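Local atomic coordinates of immunity 23 family protein (Burkholderia dolosa AU0158, PDB entry 5FFP), a protein that probably acts as the immunity protein of a contact-dependent growth inhibition system, neutralising the cognate CdiA toxin to protect the cell that makes it. Residues 38-52 with 100-112. Numbering follows the deposited sequence.
Sequences VWSSNSTLGVDLSML and VSAESLSDEGYYI
Asp48 grips the start of helix 103-108 with both carboxylate oxygens. OD1 takes the backbone N-H of Ser104 on its syn lone pair (N to OD1 3.1 Å, 153° at the hydrogen), while Ser104 OG donates to Asp48 OD2 at 2.5 Å from the syn side, slightly out of plane. The Ser104 hydroxyl sits between its own N and carbonyl carbon (chi1 47°), which sets it beside that N-H and lets one residue span the carboxylate. One turn further along helix 45-52, Leu52 CD2 lies 4.0 Å from Ala102 CB, and the selenium of Met51, present as selenomethionine, packs 3.7 Å from Ala102 CA.

At the far end Val38 lies over one face of the Tyr110 ring, CB 3.9 Å from the centroid in a CH-pi contact, and its CG2 meets Ile112 CD1 tip to tip. Behind Asp48 stands Ser43, whose OG donates to OD2 from above the carboxylate plane. Beyond, Tyr31 of strand 26-33 bonds through its hydroxyl to Val100 O, and a Schellman motif at Gly109 turns helix 103-108 into strand 110-117. The contact thus joins the edges of two antiparallel sheets; three donors on a buried carboxylate would favour its ionised form, as would the helix N-terminus it faces, though the nearby Glu103 carboxylate would partly offset this.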
ATOM      1  N   VAL A  38      16.179  -0.120  20.288  1.00 27.54           N
ATOM      2  CA  VAL A  38      16.336  -0.648  18.941  1.00 27.34           C
ATOM      3  C   VAL A  38      17.090   0.421  18.165  1.00 24.96           C
ATOM      4  O   VAL A  38      16.788   1.606  18.256  1.00 24.09           O
ATOM      5  CB  VAL A  38      14.983  -1.045  18.297  1.00 29.67           C
ATOM      6  CG1 VAL A  38      14.287  -2.115  19.126  1.00 31.76           C
ATOM      7  CG2 VAL A  38      14.059   0.153  18.138  1.00 29.95           C
ATOM      8  N   TRP A  39      18.114   0.012  17.440  1.00 23.96           N
ATOM      9  CA  TRP A  39      19.040   0.969  16.875  1.00 22.29           C
ATOM     10  C   TRP A  39      19.577   0.482  15.530  1.00 22.58           C
ATOM     11  O   TRP A  39      19.471  -0.717  15.166  1.00 24.16           O
ATOM     12  CB  TRP A  39      20.206   1.221  17.860  1.00 21.50           C
ATOM     13  CG  TRP A  39      21.044   0.036  18.111  1.00 21.70           C
ATOM     14  CD1 TRP A  39      20.899  -0.858  19.125  1.00 22.68           C
ATOM     15  CD2 TRP A  39      22.175  -0.393  17.359  1.00 21.65           C
ATOM     16  NE1 TRP A  39      21.857  -1.828  19.040  1.00 23.38           N
ATOM     17  CE2 TRP A  39      22.656  -1.571  17.959  1.00 22.63           C
ATOM     18  CE3 TRP A  39      22.858   0.123  16.244  1.00 21.28           C
ATOM     19  CZ2 TRP A  39      23.752  -2.272  17.461  1.00 23.38           C
ATOM     20  CZ3 TRP A  39      23.967  -0.598  15.726  1.00 21.50           C
ATOM     21  CH2 TRP A  39      24.393  -1.769  16.343  1.00 22.79           C
ATOM     22  N   SER A  40      20.155   1.416  14.791  1.00 21.26           N
ATOM     23  CA  SER A  40      20.769   1.127  13.517  1.00 21.09           C
ATOM     24  C   SER A  40      21.974   1.997  13.392  1.00 19.85           C
ATOM     25  O   SER A  40      21.923   3.158  13.754  1.00 19.05           O
ATOM     26  CB  SER A  40      19.809   1.508  12.368  1.00 21.72           C
ATOM     27  OG  SER A  40      20.512   1.597  11.173  1.00 21.63           O
ATOM     28  N   SER A  41      23.056   1.437  12.856  1.00 20.01           N
ATOM     29  CA  SER A  41      24.205   2.223  12.543  1.00 19.69           C
ATOM     30  C   SER A  41      24.260   2.501  11.043  1.00 19.92           C
ATOM     31  O   SER A  41      25.344   2.588  10.478  1.00 20.22           O
ATOM     32  CB  SER A  41      25.461   1.489  12.971  1.00 20.36           C
ATOM     33  OG  SER A  41      25.586   0.262  12.267  1.00 21.04           O
ATOM     34  N   ASN A  42      23.093   2.656  10.438  1.00 20.19           N
ATOM     35  CA  ASN A  42      22.909   2.742   8.994  1.00 20.77           C
ATOM     36  C   ASN A  42      22.164   3.994   8.601  1.00 20.58           C
ATOM     37  O   ASN A  42      21.657   4.077   7.481  1.00 21.30           O
ATOM     38  CB  ASN A  42      22.043   1.585   8.459  1.00 21.88           C
ATOM     39  CG  ASN A  42      22.735   0.251   8.538  1.00 22.94           C
ATOM     40  OD1 ASN A  42      23.965   0.182   8.549  1.00 23.56           O
ATOM     41  ND2 ASN A  42      21.964  -0.820   8.566  1.00 24.30           N
ATOM     42  N   SER A  43      22.099   4.980   9.491  1.00 19.93           N
ATOM     43  CA  SER A  43      21.248   6.129   9.249  1.00 19.94           C
ATOM     44  C   SER A  43      21.997   7.253   8.601  1.00 20.12           C
ATOM     45  O   SER A  43      23.174   7.401   8.860  1.00 19.76           O
ATOM     46  CB  SER A  43      20.674   6.613  10.556  1.00 20.10           C
ATOM     47  OG  SER A  43      20.178   7.957  10.466  1.00 20.62           O
ATOM     48  N   THR A  44      21.304   8.033   7.751  1.00 21.04           N
ATOM     49  CA  THR A  44      21.740   9.343   7.305  1.00 21.87           C
ATOM     50  C   THR A  44      20.754  10.291   7.939  1.00 23.26           C
ATOM     51  O   THR A  44      19.564  10.320   7.591  1.00 24.30           O
ATOM     52  CB  THR A  44      21.706   9.524   5.760  1.00 22.52           C
ATOM     53  OG1 THR A  44      22.582   8.589   5.124  1.00 21.39           O
ATOM     54  CG2 THR A  44      22.157  10.946   5.372  1.00 23.76           C
ATOM     55  N   LEU A  45      21.231  11.058   8.899  1.00 24.06           N
ATOM     56  CA  LEU A  45      20.347  11.685   9.850  1.00 25.51           C
ATOM     57  C   LEU A  45      19.520  12.781   9.220  1.00 27.63           C
ATOM     58  O   LEU A  45      18.372  12.986   9.615  1.00 28.78           O
ATOM     59  CB  LEU A  45      21.114  12.238  11.044  1.00 26.26           C
ATOM     60  CG  LEU A  45      22.119  11.311  11.709  1.00 25.44           C
ATOM     61  CD1 LEU A  45      22.785  12.085  12.819  1.00 27.04           C
ATOM     62  CD2 LEU A  45      21.475  10.058  12.270  1.00 24.71           C
ATOM     63  N   GLY A  46      20.056  13.488   8.239  1.00 28.65           N
ATOM     64  CA  GLY A  46      19.214  14.475   7.518  1.00 31.27           C
ATOM     65  C   GLY A  46      17.944  13.886   6.895  1.00 31.75           C
ATOM     66  O   GLY A  46      16.851  14.467   6.967  1.00 34.04           O
ATOM     67  N   VAL A  47      18.100  12.709   6.305  1.00 30.15           N
ATOM     68  CA  VAL A  47      17.012  12.022   5.641  1.00 30.84           C
ATOM     69  C   VAL A  47      16.074  11.418   6.668  1.00 30.70           C
ATOM     70  O   VAL A  47      14.896  11.532   6.544  1.00 31.98           O
ATOM     71  CB  VAL A  47      17.544  10.890   4.692  1.00 29.42           C
ATOM     72  CG1 VAL A  47      16.385  10.158   4.043  1.00 30.33           C
ATOM     73  CG2 VAL A  47      18.455  11.463   3.625  1.00 29.38           C
ATOM     74  N   ASP A  48      16.609  10.703   7.648  1.00 29.41           N
ATOM     75  CA  ASP A  48      15.772  10.241   8.756  1.00 29.55           C
ATOM     76  C   ASP A  48      14.989  11.399   9.438  1.00 31.59           C
ATOM     77  O   ASP A  48      13.783  11.261   9.726  1.00 33.01           O
ATOM     78  CB  ASP A  48      16.616   9.531   9.796  1.00 27.60           C
ATOM     79  CG  ASP A  48      16.744   8.039   9.548  1.00 26.87           C
ATOM     80  OD1 ASP A  48      15.940   7.449   8.776  1.00 27.56           O
ATOM     81  OD2 ASP A  48      17.614   7.419  10.221  1.00 25.77           O
ATOM     82  N   LEU A  49      15.650  12.520   9.719  1.00 32.11           N
ATOM     83  CA  LEU A  49      14.980  13.587  10.484  1.00 34.81           C
ATOM     84  C   LEU A  49      13.903  14.250   9.648  1.00 38.09           C
ATOM     85  O   LEU A  49      12.797  14.447  10.130  1.00 39.64           O
ATOM     86  CB  LEU A  49      15.974  14.623  11.050  1.00 35.15           C
ATOM     87  CG  LEU A  49      16.564  14.383  12.472  1.00 33.83           C
ATOM     88  CD1 LEU A  49      16.821  12.937  12.850  1.00 31.31           C
ATOM     89  CD2 LEU A  49      17.852  15.184  12.650  1.00 34.03           C
ATOM     90  N   SER A  50      14.192  14.552   8.386  1.00 39.75           N
ATOM     91  CA  SER A  50      13.174  15.153   7.554  1.00 44.27           C
ATOM     92  C   SER A  50      11.950  14.233   7.349  1.00 46.18           C
ATOM     93  O   SER A  50      10.810  14.724   7.233  1.00 48.79           O
ATOM     94  CB  SER A  50      13.737  15.583   6.227  1.00 45.01           C
ATOM     95  OG  SER A  50      13.970  14.446   5.454  1.00 43.53           O
HETATM   96  N   MSE A  51      12.170  12.924   7.341  1.00 47.21           N
HETATM   97  CA  MSE A  51      11.067  11.980   7.233  1.00 50.00           C
HETATM   98  C   MSE A  51      10.269  11.798   8.534  1.00 45.82           C
HETATM   99  O   MSE A  51       9.066  11.520   8.498  1.00 42.97           O
HETATM  100  CB  MSE A  51      11.711  10.712   6.698  1.00 59.22           C
HETATM  101  CG  MSE A  51      10.926   9.437   7.011  1.00 67.82           C
HETATM  102 SE   MSE A  51      11.325   8.691   8.828  1.00 83.10          SE
HETATM  103  CE  MSE A  51       9.684   7.587   8.908  1.00 78.37           C
ATOM    104  N   LEU A  52      10.931  11.913   9.689  1.00 44.24           N
ATOM    105  CA  LEU A  52      10.218  11.894  10.976  1.00 41.99           C
ATOM    106  C   LEU A  52       9.306  13.112  11.063  1.00 40.05           C
ATOM    107  O   LEU A  52       8.181  13.019  11.568  1.00 38.61           O
ATOM    108  CB  LEU A  52      11.160  11.880  12.175  1.00 42.39           C
ATOM    109  CG  LEU A  52      11.989  10.632  12.438  1.00 45.24           C
ATOM    110  CD1 LEU A  52      12.936  10.903  13.588  1.00 47.21           C
ATOM    111  CD2 LEU A  52      11.129   9.418  12.710  1.00 45.69           C
ATOM    112  N   VAL A 100       5.672   4.837  12.894  1.00 46.37           N
ATOM    113  CA  VAL A 100       6.545   5.949  13.265  1.00 46.11           C
ATOM    114  C   VAL A 100       8.032   5.632  13.278  1.00 45.49           C
ATOM    115  O   VAL A 100       8.843   6.488  13.710  1.00 45.83           O
ATOM    116  CB  VAL A 100       6.129   6.552  14.619  1.00 46.76           C
ATOM    117  CG1 VAL A 100       4.657   6.954  14.584  1.00 47.82           C
ATOM    118  CG2 VAL A 100       6.388   5.586  15.759  1.00 46.21           C
ATOM    119  N   SER A 101       8.415   4.439  12.824  1.00 44.82           N
ATOM    120  CA  SER A 101       9.842   4.143  12.673  1.00 44.95           C
ATOM    121  C   SER A 101      10.515   5.148  11.744  1.00 45.90           C
ATOM    122  O   SER A 101       9.997   5.439  10.679  1.00 46.82           O
ATOM    123  CB  SER A 101      10.094   2.761  12.059  1.00 45.20           C
ATOM    124  OG  SER A 101       9.279   1.760  12.609  1.00 44.94           O
ATOM    125  N   ALA A 102      11.663   5.662  12.158  1.00 46.29           N
ATOM    126  CA  ALA A 102      12.607   6.251  11.246  1.00 47.62           C
ATOM    127  C   ALA A 102      12.872   5.241  10.143  1.00 48.33           C
ATOM    128  O   ALA A 102      12.664   4.045  10.353  1.00 47.83           O
ATOM    129  CB  ALA A 102      13.881   6.582  11.982  1.00 48.22           C
ATOM    130  N   GLU A 103      13.315   5.726   8.975  1.00 49.88           N
ATOM    131  CA  GLU A 103      13.583   4.880   7.795  1.00 51.06           C
ATOM    132  C   GLU A 103      14.723   3.902   8.037  1.00 51.60           C
ATOM    133  O   GLU A 103      14.670   2.766   7.584  1.00 52.09           O
ATOM    134  CB  GLU A 103      13.948   5.709   6.530  1.00 53.57           C
ATOM    135  CG  GLU A 103      12.782   6.377   5.808  1.00 53.67           C
ATOM    136  CD  GLU A 103      13.176   7.102   4.497  1.00 56.47           C
ATOM    137  OE1 GLU A 103      12.520   8.121   4.143  1.00 56.81           O
ATOM    138  OE2 GLU A 103      14.137   6.660   3.812  1.00 58.70           O
ATOM    139  N   SER A 104      15.766   4.339   8.731  1.00 51.74           N
ATOM    140  CA  SER A 104      16.872   3.429   9.007  1.00 52.83           C
ATOM    141  C   SER A 104      16.334   2.245   9.803  1.00 51.13           C
ATOM    142  O   SER A 104      16.736   1.116   9.555  1.00 52.36           O
ATOM    143  CB  SER A 104      18.037   4.143   9.709  1.00 53.63           C
ATOM    144  OG  SER A 104      17.591   4.954  10.782  1.00 51.72           O
ATOM    145  N   LEU A 105      15.405   2.505  10.731  1.00 48.70           N
ATOM    146  CA  LEU A 105      14.860   1.439  11.579  1.00 47.81           C
ATOM    147  C   LEU A 105      13.925   0.508  10.807  1.00 48.32           C
ATOM    148  O   LEU A 105      14.109  -0.695  10.841  1.00 49.34           O
ATOM    149  CB  LEU A 105      14.161   2.000  12.818  1.00 45.75           C
ATOM    150  CG  LEU A 105      15.053   2.771  13.794  1.00 45.57           C
ATOM    151  CD1 LEU A 105      14.173   3.483  14.822  1.00 44.14           C
ATOM    152  CD2 LEU A 105      16.048   1.848  14.484  1.00 46.27           C
ATOM    153  N   SER A 106      12.950   1.061  10.092  1.00 48.06           N
ATOM    154  CA  SER A 106      12.139   0.275   9.131  1.00 49.10           C
ATOM    155  C   SER A 106      12.945  -0.583   8.184  1.00 52.03           C
ATOM    156  O   SER A 106      12.569  -1.714   7.875  1.00 53.04           O
ATOM    157  CB  SER A 106      11.372   1.220   8.200  1.00 48.68           C
ATOM    158  OG  SER A 106      10.444   2.020   8.890  1.00 47.24           O
ATOM    159  N   ASP A 107      14.025  -0.008   7.668  1.00 54.08           N
ATOM    160  CA  ASP A 107      14.784  -0.665   6.638  1.00 57.71           C
ATOM    161  C   ASP A 107      15.536  -1.868   7.187  1.00 59.93           C
ATOM    162  O   ASP A 107      15.835  -2.807   6.456  1.00 62.79           O
ATOM    163  CB  ASP A 107      15.700   0.341   5.914  1.00 59.65           C
ATOM    164  CG  ASP A 107      14.934   1.160   4.814  1.00 59.59           C
ATOM    165  OD1 ASP A 107      13.685   1.106   4.784  1.00 57.47           O
ATOM    166  OD2 ASP A 107      15.588   1.850   3.990  1.00 61.75           O
ATOM    167  N   GLU A 108      15.836  -1.844   8.477  1.00 40.92           N
ATOM    168  CA  GLU A 108      16.367  -3.022   9.150  1.00 42.51           C
ATOM    169  C   GLU A 108      15.266  -4.021   9.508  1.00 41.68           C
ATOM    170  O   GLU A 108      15.531  -5.207   9.660  1.00 43.93           O
ATOM    171  CB  GLU A 108      17.082  -2.627  10.431  1.00 42.61           C
ATOM    172  CG  GLU A 108      18.480  -2.123  10.205  1.00 45.68           C
ATOM    173  CD  GLU A 108      19.247  -2.113  11.497  1.00 47.03           C
ATOM    174  OE1 GLU A 108      18.581  -1.983  12.554  1.00 45.35           O
ATOM    175  OE2 GLU A 108      20.498  -2.232  11.453  1.00 50.60           O
ATOM    176  N   GLY A 109      14.047  -3.539   9.699  1.00 39.35           N
ATOM    177  CA  GLY A 109      12.940  -4.416  10.040  1.00 39.20           C
ATOM    178  C   GLY A 109      12.293  -4.156  11.370  1.00 37.20           C
ATOM    179  O   GLY A 109      11.605  -5.029  11.902  1.00 38.11           O
ATOM    180  N   TYR A 110      12.511  -2.971  11.926  1.00 35.74           N
ATOM    181  CA  TYR A 110      11.840  -2.592  13.157  1.00 34.22           C
ATOM    182  C   TYR A 110      10.655  -1.778  12.752  1.00 33.36           C
ATOM    183  O   TYR A 110      10.785  -0.724  12.145  1.00 32.99           O
ATOM    184  CB  TYR A 110      12.759  -1.812  14.074  1.00 34.03           C
ATOM    185  CG  TYR A 110      13.933  -2.618  14.632  1.00 36.08           C
ATOM    186  CD1 TYR A 110      13.763  -3.476  15.715  1.00 36.81           C
ATOM    187  CD2 TYR A 110      15.228  -2.473  14.113  1.00 37.79           C
ATOM    188  CE1 TYR A 110      14.835  -4.187  16.245  1.00 39.32           C
ATOM    189  CE2 TYR A 110      16.315  -3.181  14.640  1.00 40.08           C
ATOM    190  CZ  TYR A 110      16.116  -4.036  15.696  1.00 41.12           C
ATOM    191  OH  TYR A 110      17.175  -4.753  16.221  1.00 44.14           O
ATOM    192  N   TYR A 111       9.479  -2.293  13.072  1.00 34.48           N
ATOM    193  CA  TYR A 111       8.236  -1.615  12.758  1.00 34.36           C
ATOM    194  C   TYR A 111       7.653  -1.128  14.057  1.00 34.81           C
ATOM    195  O   TYR A 111       7.422  -1.911  14.976  1.00 36.51           O
ATOM    196  CB  TYR A 111       7.308  -2.562  12.004  1.00 35.70           C
ATOM    197  CG  TYR A 111       7.829  -2.800  10.587  1.00 36.89           C
ATOM    198  CD1 TYR A 111       7.670  -1.830   9.604  1.00 36.65           C
ATOM    199  CD2 TYR A 111       8.534  -3.953  10.262  1.00 38.61           C
ATOM    200  CE1 TYR A 111       8.182  -2.009   8.333  1.00 38.84           C
ATOM    201  CE2 TYR A 111       9.041  -4.144   8.979  1.00 40.55           C
ATOM    202  CZ  TYR A 111       8.859  -3.166   8.019  1.00 40.44           C
ATOM    203  OH  TYR A 111       9.347  -3.328   6.732  1.00 43.27           O
ATOM    204  N   ILE A 112       7.453   0.180  14.145  1.00 34.86           N
ATOM    205  CA  ILE A 112       7.127   0.808  15.405  1.00 34.90           C
ATOM    206  C   ILE A 112       5.948   1.709  15.186  1.00 36.18           C
ATOM    207  O   ILE A 112       6.014   2.620  14.357  1.00 37.39           O
ATOM    208  CB  ILE A 112       8.325   1.620  15.916  1.00 34.70           C
ATOM    209  CG1 ILE A 112       9.505   0.678  16.197  1.00 34.74           C
ATOM    210  CG2 ILE A 112       7.948   2.382  17.182  1.00 35.55           C
ATOM    211  CD1 ILE A 112      10.829   1.389  16.172  1.00 35.54           C
TER